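Local structure of Cys-Gly metallodipeptidase DUG1 (Saccharomyces cerevisiae, 4G1P) at residues 220-225 / 380-385; 224-229 / 338-343. The protein cleaves the dipeptide Cys-Gly as a metal-dependent M20-family peptidase and serves as the catalytic subunit of the glutathione-degrading DUG complex. All coordinates share one frame; numbering follows the deposited sequence.

Contact 1: residues 220-225 / 380-385; sequences YYQTII and RTELIH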
ATOM      1  N   TYR A 220      13.701  -3.738  13.026  1.00 20.28           N
ATOM      2  CA  TYR A 220      12.651  -3.650  12.027  1.00 21.86           C
ATOM      3  C   TYR A 220      12.676  -4.883  11.135  1.00 24.25           C
ATOM      4  O   TYR A 220      13.701  -5.193  10.511  1.00 24.68           O
ATOM      5  CB  TYR A 220      12.797  -2.375  11.204  1.00 22.61           C
ATOM      6  CG  TYR A 220      11.510  -1.904  10.573  1.00 21.02           C
ATOM      7  CD1 TYR A 220      10.974  -2.557   9.476  1.00 23.05           C
ATOM      8  CD2 TYR A 220      10.833  -0.806  11.072  1.00 18.54           C
ATOM      9  CE1 TYR A 220       9.793  -2.130   8.894  1.00 22.40           C
ATOM     10  CE2 TYR A 220       9.657  -0.371  10.497  1.00 20.73           C
ATOM     11  CZ  TYR A 220       9.140  -1.040   9.405  1.00 19.84           C
ATOM     12  OH  TYR A 220       7.976  -0.612   8.812  1.00 17.85           O
ATOM     13  N   TYR A 221      11.545  -5.580  11.085  1.00 21.60           N
ATOM     14  CA  TYR A 221      11.452  -6.845  10.356  1.00 23.92           C
ATOM     15  C   TYR A 221      10.453  -6.801   9.203  1.00 24.89           C
ATOM     16  O   TYR A 221       9.489  -6.015   9.202  1.00 21.95           O
ATOM     17  CB  TYR A 221      11.079  -7.995  11.304  1.00 21.89           C
ATOM     18  CG  TYR A 221      12.070  -8.207  12.416  1.00 22.03           C
ATOM     19  CD1 TYR A 221      13.245  -8.894  12.196  1.00 23.27           C
ATOM     20  CD2 TYR A 221      11.833  -7.703  13.686  1.00 25.04           C
ATOM     21  CE1 TYR A 221      14.164  -9.079  13.207  1.00 26.33           C
ATOM     22  CE2 TYR A 221      12.745  -7.878  14.707  1.00 25.06           C
ATOM     23  CZ  TYR A 221      13.912  -8.566  14.463  1.00 29.11           C
ATOM     24  OH  TYR A 221      14.829  -8.749  15.479  1.00 29.63           O
ATOM     25  N   GLN A 222      10.696  -7.657   8.220  1.00 23.17           N
ATOM     26  CA  GLN A 222       9.708  -7.922   7.186  1.00 25.49           C
ATOM     27  C   GLN A 222       9.535  -9.425   7.035  1.00 26.22           C
ATOM     28  O   GLN A 222      10.515 -10.165   6.902  1.00 25.05           O
ATOM     29  CB  GLN A 222      10.080  -7.266   5.845  1.00 24.62           C
ATOM     30  CG  GLN A 222      11.364  -7.764   5.214  1.00 22.95           C
ATOM     31  CD  GLN A 222      11.668  -7.074   3.900  1.00 26.27           C
ATOM     32  OE1 GLN A 222      10.962  -6.159   3.483  1.00 25.80           O
ATOM     33  NE2 GLN A 222      12.727  -7.514   3.237  1.00 26.57           N
ATOM     34  N   THR A 223       8.287  -9.873   7.097  1.00 23.48           N
ATOM     35  CA  THR A 223       7.982 -11.276   6.836  1.00 25.81           C
ATOM     36  C   THR A 223       7.548 -11.422   5.382  1.00 25.92           C
ATOM     37  O   THR A 223       6.582 -10.789   4.958  1.00 22.25           O
ATOM     38  CB  THR A 223       6.887 -11.818   7.782  1.00 24.89           C
ATOM     39  OG1 THR A 223       7.431 -11.971   9.093  1.00 24.23           O
ATOM     40  CG2 THR A 223       6.389 -13.173   7.315  1.00 26.00           C
ATOM     41  N   ILE A 224       8.276 -12.244   4.626  1.00 25.90           N
ATOM     42  CA  ILE A 224       8.022 -12.395   3.194  1.00 26.31           C
ATOM     43  C   ILE A 224       7.348 -13.722   2.854  1.00 24.08           C
ATOM     44  O   ILE A 224       7.879 -14.785   3.151  1.00 23.64           O
ATOM     45  CB  ILE A 224       9.312 -12.275   2.382  1.00 24.95           C
ATOM     46  CG1 ILE A 224      10.195 -11.161   2.955  1.00 26.94           C
ATOM     47  CG2 ILE A 224       8.985 -12.018   0.929  1.00 23.77           C
ATOM     48  CD1 ILE A 224      11.549 -11.024   2.264  1.00 28.83           C
ATOM     49  N   ILE A 225       6.169 -13.645   2.244  1.00 23.81           N
ATOM     50  CA  ILE A 225       5.441 -14.835   1.819  1.00 21.58           C
ATOM     51  C   ILE A 225       5.161 -14.771   0.324  1.00 24.73           C
ATOM     52  O   ILE A 225       4.576 -13.797  -0.171  1.00 21.20           O
ATOM     53  CB  ILE A 225       4.128 -14.993   2.576  1.00 21.23           C
ATOM     54  CG1 ILE A 225       4.396 -15.154   4.067  1.00 24.59           C
ATOM     55  CG2 ILE A 225       3.369 -16.205   2.075  1.00 25.55           C
ATOM     56  CD1 ILE A 225       3.136 -15.235   4.904  1.00 21.78           C
ATOM     57  N   ARG A 380       9.622 -16.552   4.885  1.00 24.47           N
ATOM     58  CA  ARG A 380      10.808 -16.276   5.664  1.00 24.09           C
ATOM     59  C   ARG A 380      10.739 -14.855   6.207  1.00 28.76           C
ATOM     60  O   ARG A 380      10.099 -13.973   5.613  1.00 27.05           O
ATOM     61  CB  ARG A 380      12.060 -16.465   4.823  1.00 20.24           C
ATOM     62  CG  ARG A 380      12.297 -15.398   3.820  1.00 23.37           C
ATOM     63  CD  ARG A 380      13.496 -15.735   2.988  1.00 26.65           C
ATOM     64  NE  ARG A 380      13.679 -14.768   1.916  1.00 41.11           N
ATOM     65  CZ  ARG A 380      14.265 -13.585   2.079  1.00 51.04           C
ATOM     66  NH1 ARG A 380      14.714 -13.228   3.281  1.00 41.61           N
ATOM     67  NH2 ARG A 380      14.398 -12.757   1.046  1.00 52.39           N
ATOM     68  N   THR A 381      11.390 -14.642   7.346  1.00 24.79           N
ATOM     69  CA  THR A 381      11.360 -13.357   8.007  1.00 21.28           C
ATOM     70  C   THR A 381      12.765 -12.801   8.123  1.00 27.90           C
ATOM     71  O   THR A 381      13.685 -13.486   8.567  1.00 30.38           O
ATOM     72  CB  THR A 381      10.681 -13.466   9.379  1.00 25.76           C
ATOM     73  OG1 THR A 381       9.279 -13.664   9.181  1.00 26.77           O
ATOM     74  CG2 THR A 381      10.876 -12.200  10.208  1.00 27.31           C
ATOM     75  N   GLU A 382      12.945 -11.559   7.699  1.00 28.97           N
ATOM     76  CA  GLU A 382      14.273 -10.986   7.733  1.00 26.77           C
ATOM     77  C   GLU A 382      14.326  -9.616   8.394  1.00 27.53           C
ATOM     78  O   GLU A 382      13.332  -8.891   8.469  1.00 28.94           O
ATOM     79  CB  GLU A 382      14.886 -10.967   6.338  1.00 28.78           C
ATOM     80  CG  GLU A 382      14.498  -9.799   5.478  1.00 32.61           C
ATOM     81  CD  GLU A 382      14.916 -10.014   4.034  1.00 37.17           C
ATOM     82  OE1 GLU A 382      15.327 -11.148   3.711  1.00 36.85           O
ATOM     83  OE2 GLU A 382      14.837  -9.062   3.227  1.00 36.44           O
ATOM     84  N   LEU A 383      15.502  -9.290   8.905  1.00 27.74           N
ATOM     85  CA  LEU A 383      15.705  -8.047   9.606  1.00 25.19           C
ATOM     86  C   LEU A 383      16.008  -6.978   8.568  1.00 23.62           C
ATOM     87  O   LEU A 383      16.807  -7.194   7.663  1.00 24.84           O
ATOM     88  CB  LEU A 383      16.867  -8.213  10.596  1.00 26.47           C
ATOM     89  CG  LEU A 383      17.411  -6.983  11.333  1.00 26.04           C
ATOM     90  CD1 LEU A 383      16.468  -6.555  12.424  1.00 22.86           C
ATOM     91  CD2 LEU A 383      18.799  -7.260  11.885  1.00 24.23           C
ATOM     92  N   ILE A 384      15.356  -5.828   8.675  1.00 21.91           N
ATOM     93  CA  ILE A 384      15.671  -4.741   7.759  1.00 28.94           C
ATOM     94  C   ILE A 384      16.736  -3.819   8.345  1.00 33.01           C
ATOM     95  O   ILE A 384      17.708  -3.487   7.673  1.00 41.51           O
ATOM     96  CB  ILE A 384      14.443  -3.917   7.379  1.00 24.25           C
ATOM     97  CG1 ILE A 384      13.409  -4.810   6.683  1.00 23.65           C
ATOM     98  CG2 ILE A 384      14.882  -2.741   6.518  1.00 21.91           C
ATOM     99  CD1 ILE A 384      12.068  -4.148   6.415  1.00 22.67           C
ATOM    100  N   HIS A 385      16.544  -3.398   9.592  1.00 29.01           N
ATOM    101  CA  HIS A 385      17.581  -2.674  10.311  1.00 30.63           C
ATOM    102  C   HIS A 385      17.450  -2.845  11.821  1.00 35.09           C
ATOM    103  O   HIS A 385      16.362  -3.137  12.334  1.00 30.73           O
ATOM    104  CB  HIS A 385      17.625  -1.188   9.915  1.00 30.66           C
ATOM    105  CG  HIS A 385      16.465  -0.377  10.404  1.00 31.66           C
ATOM    106  ND1 HIS A 385      15.640   0.323   9.548  1.00 34.09           N
ATOM    107  CD2 HIS A 385      16.015  -0.115  11.657  1.00 35.40           C
ATOM    108  CE1 HIS A 385      14.719   0.963  10.252  1.00 34.34           C
ATOM    109  NE2 HIS A 385      14.921   0.711  11.534  1.00 30.75           N
TER
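Tyr220 to Ile224 pair with His385 back to Arg380 as antiparallel strands, running at 147° to each other in the mixed beta-sheet of the lid domain, as in other M20 peptidases. Gln222 and Glu382 form a hydrogen-bonded pair, each N reaching the other's O at 2.9 Å. At the far end a classic beta bulge sets both Ile384 and His385 against Tyr220: Tyr220 O accepts Ile384 N at 2.6 Å and, weakly, His385 N, while Tyr220 N bonds His385 O. The bulge puts CB of Tyr220 over the face of the His385 imidazole, whose ring touches the bound cysteine; the phenol OH bonds Lys334 O of the second subunit. On the opposite face of the sheet, the buried hydroxyls Thr223 OG1 and Thr381 OG1 satisfy each other by a hydrogen bond, while both threonines pack under helix 355-371 against Cys366. Gln222 and Glu382 lie side by side: CG of each sits between its own N and carbonyl carbon (chi1 63° and 84°), swinging both chains the same way. Ile224 CD1 lies over one guanidinium face of Arg380, and Gln222 NE2 donates a bent hydrogen bond (137°) to Glu382 OE2 at 2.6 Å, from above the carboxylate plane.

Contact 2: residues 224-229 / 338-343; sequences IIEGPS and PAKVFG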
ATOM      1  N   ILE A 224       8.276 -12.244   4.626  1.00 25.90           N
ATOM      2  CA  ILE A 224       8.022 -12.395   3.194  1.00 26.31           C
ATOM      3  C   ILE A 224       7.348 -13.722   2.854  1.00 24.08           C
ATOM      4  O   ILE A 224       7.879 -14.785   3.151  1.00 23.64           O
ATOM      5  CB  ILE A 224       9.312 -12.275   2.382  1.00 24.95           C
ATOM      6  CG1 ILE A 224      10.195 -11.161   2.955  1.00 26.94           C
ATOM      7  CG2 ILE A 224       8.985 -12.018   0.929  1.00 23.77           C
ATOM      8  CD1 ILE A 224      11.549 -11.024   2.264  1.00 28.83           C
ATOM      9  N   ILE A 225       6.169 -13.645   2.244  1.00 23.81           N
ATOM     10  CA  ILE A 225       5.441 -14.835   1.819  1.00 21.58           C
ATOM     11  C   ILE A 225       5.161 -14.771   0.324  1.00 24.73           C
ATOM     12  O   ILE A 225       4.576 -13.797  -0.171  1.00 21.20           O
ATOM     13  CB  ILE A 225       4.128 -14.993   2.576  1.00 21.23           C
ATOM     14  CG1 ILE A 225       4.396 -15.154   4.067  1.00 24.59           C
ATOM     15  CG2 ILE A 225       3.369 -16.205   2.075  1.00 25.55           C
ATOM     16  CD1 ILE A 225       3.136 -15.235   4.904  1.00 21.78           C
ATOM     17  N   GLU A 226       5.593 -15.814  -0.384  1.00 26.21           N
ATOM     18  CA  GLU A 226       5.494 -15.893  -1.835  1.00 25.65           C
ATOM     19  C   GLU A 226       4.785 -17.174  -2.253  1.00 29.97           C
ATOM     20  O   GLU A 226       4.956 -18.219  -1.618  1.00 32.44           O
ATOM     21  CB  GLU A 226       6.886 -15.850  -2.458  1.00 25.95           C
ATOM     22  CG  GLU A 226       6.879 -16.038  -3.956  1.00 32.99           C
ATOM     23  CD  GLU A 226       8.226 -15.748  -4.593  1.00 43.73           C
ATOM     24  OE1 GLU A 226       9.250 -16.144  -3.992  1.00 45.97           O
ATOM     25  OE2 GLU A 226       8.256 -15.122  -5.685  1.00 36.67           O
ATOM     26  N   GLY A 227       3.981 -17.088  -3.316  1.00 31.02           N
ATOM     27  CA  GLY A 227       3.231 -18.229  -3.839  1.00 25.39           C
ATOM     28  C   GLY A 227       3.331 -18.382  -5.351  1.00 23.12           C
ATOM     29  O   GLY A 227       4.296 -18.954  -5.854  1.00 24.59           O
ATOM     30  N   PRO A 228       2.339 -17.863  -6.087  1.00 21.31           N
ATOM     31  CA  PRO A 228       2.359 -17.868  -7.555  1.00 23.33           C
ATOM     32  C   PRO A 228       3.465 -16.964  -8.073  1.00 24.64           C
ATOM     33  O   PRO A 228       4.046 -16.185  -7.299  1.00 21.82           O
ATOM     34  CB  PRO A 228       1.015 -17.243  -7.916  1.00 22.47           C
ATOM     35  CG  PRO A 228       0.723 -16.332  -6.771  1.00 20.40           C
ATOM     36  CD  PRO A 228       1.202 -17.091  -5.563  1.00 21.88           C
ATOM     37  N   SER A 229       3.746 -17.049  -9.368  1.00 19.12           N
ATOM     38  CA  SER A 229       4.849 -16.277  -9.928  1.00 19.96           C
ATOM     39  C   SER A 229       4.421 -14.868 -10.297  1.00 18.65           C
ATOM     40  O   SER A 229       5.247 -14.002 -10.529  1.00 22.19           O
ATOM     41  CB  SER A 229       5.473 -16.995 -11.124  1.00 21.29           C
ATOM     42  OG  SER A 229       4.511 -17.256 -12.124  1.00 28.96           O
ATOM     43  N   PRO A 338      -2.472 -11.292  -4.449  1.00 22.66           N
ATOM     44  CA  PRO A 338      -1.061 -10.874  -4.541  1.00 17.05           C
ATOM     45  C   PRO A 338      -0.117 -12.063  -4.526  1.00 17.32           C
ATOM     46  O   PRO A 338      -0.372 -13.025  -3.808  1.00 18.86           O
ATOM     47  CB  PRO A 338      -0.869 -10.003  -3.297  1.00 16.01           C
ATOM     48  CG  PRO A 338      -2.283  -9.479  -2.994  1.00 17.97           C
ATOM     49  CD  PRO A 338      -3.191 -10.623  -3.342  1.00 17.41           C
ATOM     50  N   ALA A 339       0.954 -11.992  -5.313  1.00 20.43           N
ATOM     51  CA  ALA A 339       1.886 -13.110  -5.489  1.00 18.13           C
ATOM     52  C   ALA A 339       2.936 -13.171  -4.400  1.00 19.87           C
ATOM     53  O   ALA A 339       3.284 -14.255  -3.918  1.00 19.40           O
ATOM     54  CB  ALA A 339       2.553 -13.032  -6.842  1.00 16.97           C
ATOM     55  N   LYS A 340       3.431 -12.000  -4.009  1.00 20.20           N
ATOM     56  CA  LYS A 340       4.517 -11.905  -3.042  1.00 23.03           C
ATOM     57  C   LYS A 340       4.359 -10.669  -2.159  1.00 21.66           C
ATOM     58  O   LYS A 340       4.483  -9.535  -2.625  1.00 20.95           O
ATOM     59  CB  LYS A 340       5.856 -11.896  -3.776  1.00 27.67           C
ATOM     60  CG  LYS A 340       7.097 -11.870  -2.895  1.00 29.86           C
ATOM     61  CD  LYS A 340       8.348 -11.955  -3.774  1.00 26.52           C
ATOM     62  CE  LYS A 340       9.615 -11.887  -2.957  1.00 32.39           C
ATOM     63  NZ  LYS A 340      10.829 -12.201  -3.764  1.00 36.95           N
ATOM     64  N   VAL A 341       4.083 -10.913  -0.880  1.00 20.02           N
ATOM     65  CA  VAL A 341       3.799  -9.861   0.085  1.00 18.67           C
ATOM     66  C   VAL A 341       4.848  -9.746   1.212  1.00 20.22           C
ATOM     67  O   VAL A 341       5.477 -10.728   1.602  1.00 22.28           O
ATOM     68  CB  VAL A 341       2.428 -10.082   0.721  1.00 19.00           C
ATOM     69  CG1 VAL A 341       1.339  -9.771  -0.266  1.00 21.62           C
ATOM     70  CG2 VAL A 341       2.301 -11.500   1.208  1.00 18.63           C
ATOM     71  N   PHE A 342       5.025  -8.541   1.736  1.00 18.02           N
ATOM     72  CA  PHE A 342       5.998  -8.295   2.793  1.00 18.27           C
ATOM     73  C   PHE A 342       5.261  -7.641   3.945  1.00 18.52           C
ATOM     74  O   PHE A 342       4.767  -6.518   3.808  1.00 16.42           O
ATOM     75  CB  PHE A 342       7.111  -7.348   2.332  1.00 17.86           C
ATOM     76  CG  PHE A 342       7.785  -7.752   1.049  1.00 22.61           C
ATOM     77  CD1 PHE A 342       7.127  -7.638  -0.179  1.00 22.94           C
ATOM     78  CD2 PHE A 342       9.100  -8.189   1.054  1.00 27.98           C
ATOM     79  CE1 PHE A 342       7.757  -7.990  -1.367  1.00 21.11           C
ATOM     80  CE2 PHE A 342       9.739  -8.541  -0.138  1.00 28.54           C
ATOM     81  CZ  PHE A 342       9.065  -8.440  -1.345  1.00 22.09           C
ATOM     82  N   GLY A 343       5.174  -8.341   5.072  1.00 18.90           N
ATOM     83  CA  GLY A 343       4.571  -7.771   6.264  1.00 20.83           C
ATOM     84  C   GLY A 343       5.599  -6.987   7.068  1.00 22.43           C
ATOM     85  O   GLY A 343       6.675  -7.504   7.375  1.00 21.60           O
TER
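Ile225 and Val341 join these antiparallel segments through a pair of backbone bonds, Ile225 N to Val341 O at 3.1 Å and Val341 N to Ile225 O at 3.0 Å. Their branched side chains, Ile225 CB against Val341 CG2, point to the sheet face that helix 244-252 covers with Pro244, Met245 and Leu248, a buried place that suits beta-branched aliphatics, which also favour the extended backbone of a strand. The other face is tight at one end. Ile224 lies alongside Phe342, its CG2 over the ring face at 4.1 Å from the centroid, with Ile224 CG1 against Phe342 CD2. The first torsion of Ile224 (chi1 -40°), with CG1 anti to the carbonyl carbon, turns both branches to the phenyl group. Cut back to an alanine here, the side chain would probably no longer cover that face of the Phe342 ring, leaving the phenyl freer to turn. This pairing belongs to the mixed lid-domain sheet, in which strand 210-226 pairs antiparallel with both 340-349 and 378-391. Past the strand the packing stays buried: Gly227 N donates to Ala339 O at 3.0 Å, glycine suiting this spot because a CB would run into Pro228 CD, and the small methyl of Ala339 fits beside the proline ring, its CB 3.8 Å from Pro228 CG. The solvent side is looser. Glu226 and Lys340 touch mainly through aliphatic parts, Glu226 OE2 lying 3.7 Å from Lys340 CD; at 4.3 Å, beyond a salt bridge, Glu226 OE1 and Lys340 NZ are likely to attract each other only loosely. Exposed Ser229 makes a weak hydrogen bond from OG to Thr296 O of the second subunit.

How the contacts relate
Contacts 1 and 2 have centres about 13 Å apart and share Ile224 and Ile225 on strand 210-226, which takes strand 378-391 along one edge and strand 340-349 along the other. In chain order the common strand comes first, then 338-343, then 380-385, so the middle strand of the three is made before either neighbour. The two contacts also meet directly: Thr223 O of contact 1 probably accepts a hydrogen bond from Gly343 N of contact 2. The same sheet thus runs from the cysteine pocket, which contact 1 reaches through His385, to contact 2, away from the annotated sites. Both touch the second subunit, tying the sheet to the homodimer.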